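Local coordinates for E3 ubiquitin-protein ligase ORTHRUS 2 (Arabidopsis thaliana, PDB 7DUF) that probably acts as a RING-type E3 ubiquitin transferase, its zinc-binding PHD finger being unable to recognise the histone H3K4 peptide, at residues W41-L46 with W59-D63. Numbering follows the deposited sequence.
Sequences WHVSCL and WHCPD. With ZN (zinc ion), chain D; ZN (zinc ion), chain C.
Trp59 drives the edge of its six-membered ring at one face of Trp41, an offset edge-to-face pair with planes 75° apart and CH2 of Trp59 3.6 Å from CG of Trp41. Trp59 gets there because its CG stands anti to its own backbone N (chi1 -178°), sending the indole across to the 41-46 segment. Further along the Trp41 indole, Pro62 lays its CD almost squarely over the six-membered ring, a CH-pi contact 3.9 Å from the ring centroid. The side chains of Leu46 and Trp59 approach each other from opposite directions, CD1 of Leu46 lying 3.5 Å from CZ2 of Trp59, and the other leucine methyl, CD2, reaches CG of Pro62. The buried tryptophans and Leu46 lie between the two interleaved zinc sites of the PHD finger. His42 ND1 and Cys45 SG complete one site with Cys19 and Cys22; Cys61 joins Cys34, Cys37 and Cys64 at the other. Cys61 also sits obliquely beside Trp41, its SG 4.6 Å from the centroid of the five-membered ring, so the same residue bonds zinc and packs on the core. Packing thins toward solvent through partly exposed Pro62 to exposed Asp63, whose OD2 merely meets the Trp41 edge, 3.8 Å from CZ2 of Trp41.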
loop_
_atom_site.group_PDB
_atom_site.type_symbol
_atom_site.label_atom_id
_atom_site.label_comp_id
_atom_site.label_asym_id
_atom_site.label_seq_id
_atom_site.Cartn_x
_atom_site.Cartn_y
_atom_site.Cartn_z
ATOM N N TRP A 41 -6.735 -4.160 -6.983
ATOM C CA TRP A 41 -7.449 -3.173 -7.777
ATOM C C TRP A 41 -6.449 -2.245 -8.445
ATOM O O TRP A 41 -5.413 -1.910 -7.862
ATOM C CB TRP A 41 -8.423 -2.353 -6.918
ATOM C CG TRP A 41 -9.585 -3.138 -6.401
ATOM C CD1 TRP A 41 -9.555 -4.103 -5.439
ATOM C CD2 TRP A 41 -10.953 -3.024 -6.811
ATOM N NE1 TRP A 41 -10.817 -4.601 -5.228
ATOM C CE2 TRP A 41 -11.694 -3.953 -6.057
ATOM C CE3 TRP A 41 -11.622 -2.226 -7.745
ATOM C CZ2 TRP A 41 -13.071 -4.108 -6.206
ATOM C CZ3 TRP A 41 -12.990 -2.382 -7.893
ATOM C CH2 TRP A 41 -13.700 -3.315 -7.127
ATOM N N HIS A 42 -6.760 -1.832 -9.671
ATOM C CA HIS A 42 -5.945 -0.847 -10.373
ATOM C C HIS A 42 -6.290 0.533 -9.831
ATOM O O HIS A 42 -7.397 1.037 -10.054
ATOM C CB HIS A 42 -6.178 -0.930 -11.878
ATOM C CG HIS A 42 -5.221 -0.109 -12.681
ATOM N ND1 HIS A 42 -5.415 0.169 -14.017
ATOM C CD2 HIS A 42 -4.060 0.497 -12.336
ATOM C CE1 HIS A 42 -4.417 0.910 -14.460
ATOM N NE2 HIS A 42 -3.580 1.125 -13.460
ATOM N N VAL A 43 -5.342 1.150 -9.119
ATOM C CA VAL A 43 -5.626 2.399 -8.416
ATOM C C VAL A 43 -5.955 3.520 -9.393
ATOM O O VAL A 43 -6.652 4.477 -9.036
ATOM C CB VAL A 43 -4.447 2.773 -7.494
ATOM C CG1 VAL A 43 -3.377 3.544 -8.257
ATOM C CG2 VAL A 43 -4.941 3.571 -6.296
ATOM N N SER A 44 -5.479 3.421 -10.635
ATOM C CA SER A 44 -5.784 4.452 -11.620
ATOM C C SER A 44 -7.257 4.430 -12.005
ATOM O O SER A 44 -7.871 5.488 -12.192
ATOM C CB SER A 44 -4.904 4.273 -12.857
ATOM O OG SER A 44 -5.600 4.647 -14.034
ATOM N N CYS A 45 -7.842 3.240 -12.116
ATOM C CA CYS A 45 -9.214 3.075 -12.572
ATOM C C CYS A 45 -10.236 3.166 -11.445
ATOM O O CYS A 45 -11.402 2.819 -11.655
ATOM C CB CYS A 45 -9.367 1.736 -13.298
ATOM S SG CYS A 45 -8.529 1.650 -14.899
ATOM N N LEU A 46 -9.832 3.614 -10.260
ATOM C CA LEU A 46 -10.770 3.743 -9.156
ATOM C C LEU A 46 -11.606 5.011 -9.308
ATOM O O LEU A 46 -11.271 5.922 -10.067
ATOM C CB LEU A 46 -10.030 3.762 -7.819
ATOM C CG LEU A 46 -9.592 2.408 -7.256
ATOM C CD1 LEU A 46 -8.885 2.589 -5.923
ATOM C CD2 LEU A 46 -10.782 1.472 -7.113
ATOM N N TRP A 59 -6.467 0.170 3.332
ATOM C CA TRP A 59 -7.405 0.450 2.257
ATOM C C TRP A 59 -8.439 -0.660 2.140
ATOM O O TRP A 59 -8.117 -1.846 2.254
ATOM C CB TRP A 59 -6.673 0.614 0.926
ATOM C CG TRP A 59 -7.593 0.962 -0.201
ATOM C CD1 TRP A 59 -8.239 2.147 -0.394
ATOM C CD2 TRP A 59 -7.984 0.111 -1.285
ATOM N NE1 TRP A 59 -9.003 2.090 -1.535
ATOM C CE2 TRP A 59 -8.863 0.851 -2.100
ATOM C CE3 TRP A 59 -7.672 -1.203 -1.648
ATOM C CZ2 TRP A 59 -9.434 0.321 -3.255
ATOM C CZ3 TRP A 59 -8.239 -1.727 -2.793
ATOM C CH2 TRP A 59 -9.109 -0.966 -3.584
ATOM N N HIS A 60 -9.685 -0.265 1.900
ATOM C CA HIS A 60 -10.792 -1.196 1.733
ATOM C C HIS A 60 -11.443 -0.948 0.381
ATOM O O HIS A 60 -11.809 0.188 0.060
ATOM C CB HIS A 60 -11.803 -1.047 2.873
ATOM C CG HIS A 60 -11.245 -1.409 4.215
ATOM N ND1 HIS A 60 -10.354 -2.445 4.392
ATOM C CD2 HIS A 60 -11.437 -0.865 5.439
ATOM C CE1 HIS A 60 -10.028 -2.531 5.668
ATOM N NE2 HIS A 60 -10.671 -1.582 6.326
ATOM N N CYS A 61 -11.578 -2.013 -0.406
ATOM C CA CYS A 61 -12.001 -1.895 -1.789
ATOM C C CYS A 61 -13.460 -1.450 -1.880
ATOM O O CYS A 61 -14.220 -1.579 -0.917
ATOM C CB CYS A 61 -11.797 -3.226 -2.509
ATOM S SG CYS A 61 -13.085 -4.452 -2.233
ATOM N N PRO A 62 -13.869 -0.906 -3.034
ATOM C CA PRO A 62 -15.252 -0.417 -3.164
ATOM C C PRO A 62 -16.310 -1.471 -2.888
ATOM O O PRO A 62 -17.410 -1.125 -2.438
ATOM C CB PRO A 62 -15.308 0.068 -4.617
ATOM C CG PRO A 62 -13.907 0.451 -4.932
ATOM C CD PRO A 62 -13.048 -0.545 -4.205
ATOM N N ASP A 63 -16.020 -2.747 -3.145
ATOM C CA ASP A 63 -17.004 -3.789 -2.865
ATOM C C ASP A 63 -17.128 -4.058 -1.370
ATOM O O ASP A 63 -18.182 -4.511 -0.911
ATOM C CB ASP A 63 -16.641 -5.072 -3.611
ATOM C CG ASP A 63 -17.246 -5.130 -5.000
ATOM O OD1 ASP A 63 -18.411 -4.706 -5.160
ATOM O OD2 ASP A 63 -16.559 -5.597 -5.933
HETATM ZN ZN ZN D . -7.163 -0.219 -15.083
HETATM ZN ZN ZN C . -12.448 -5.894 -0.517
#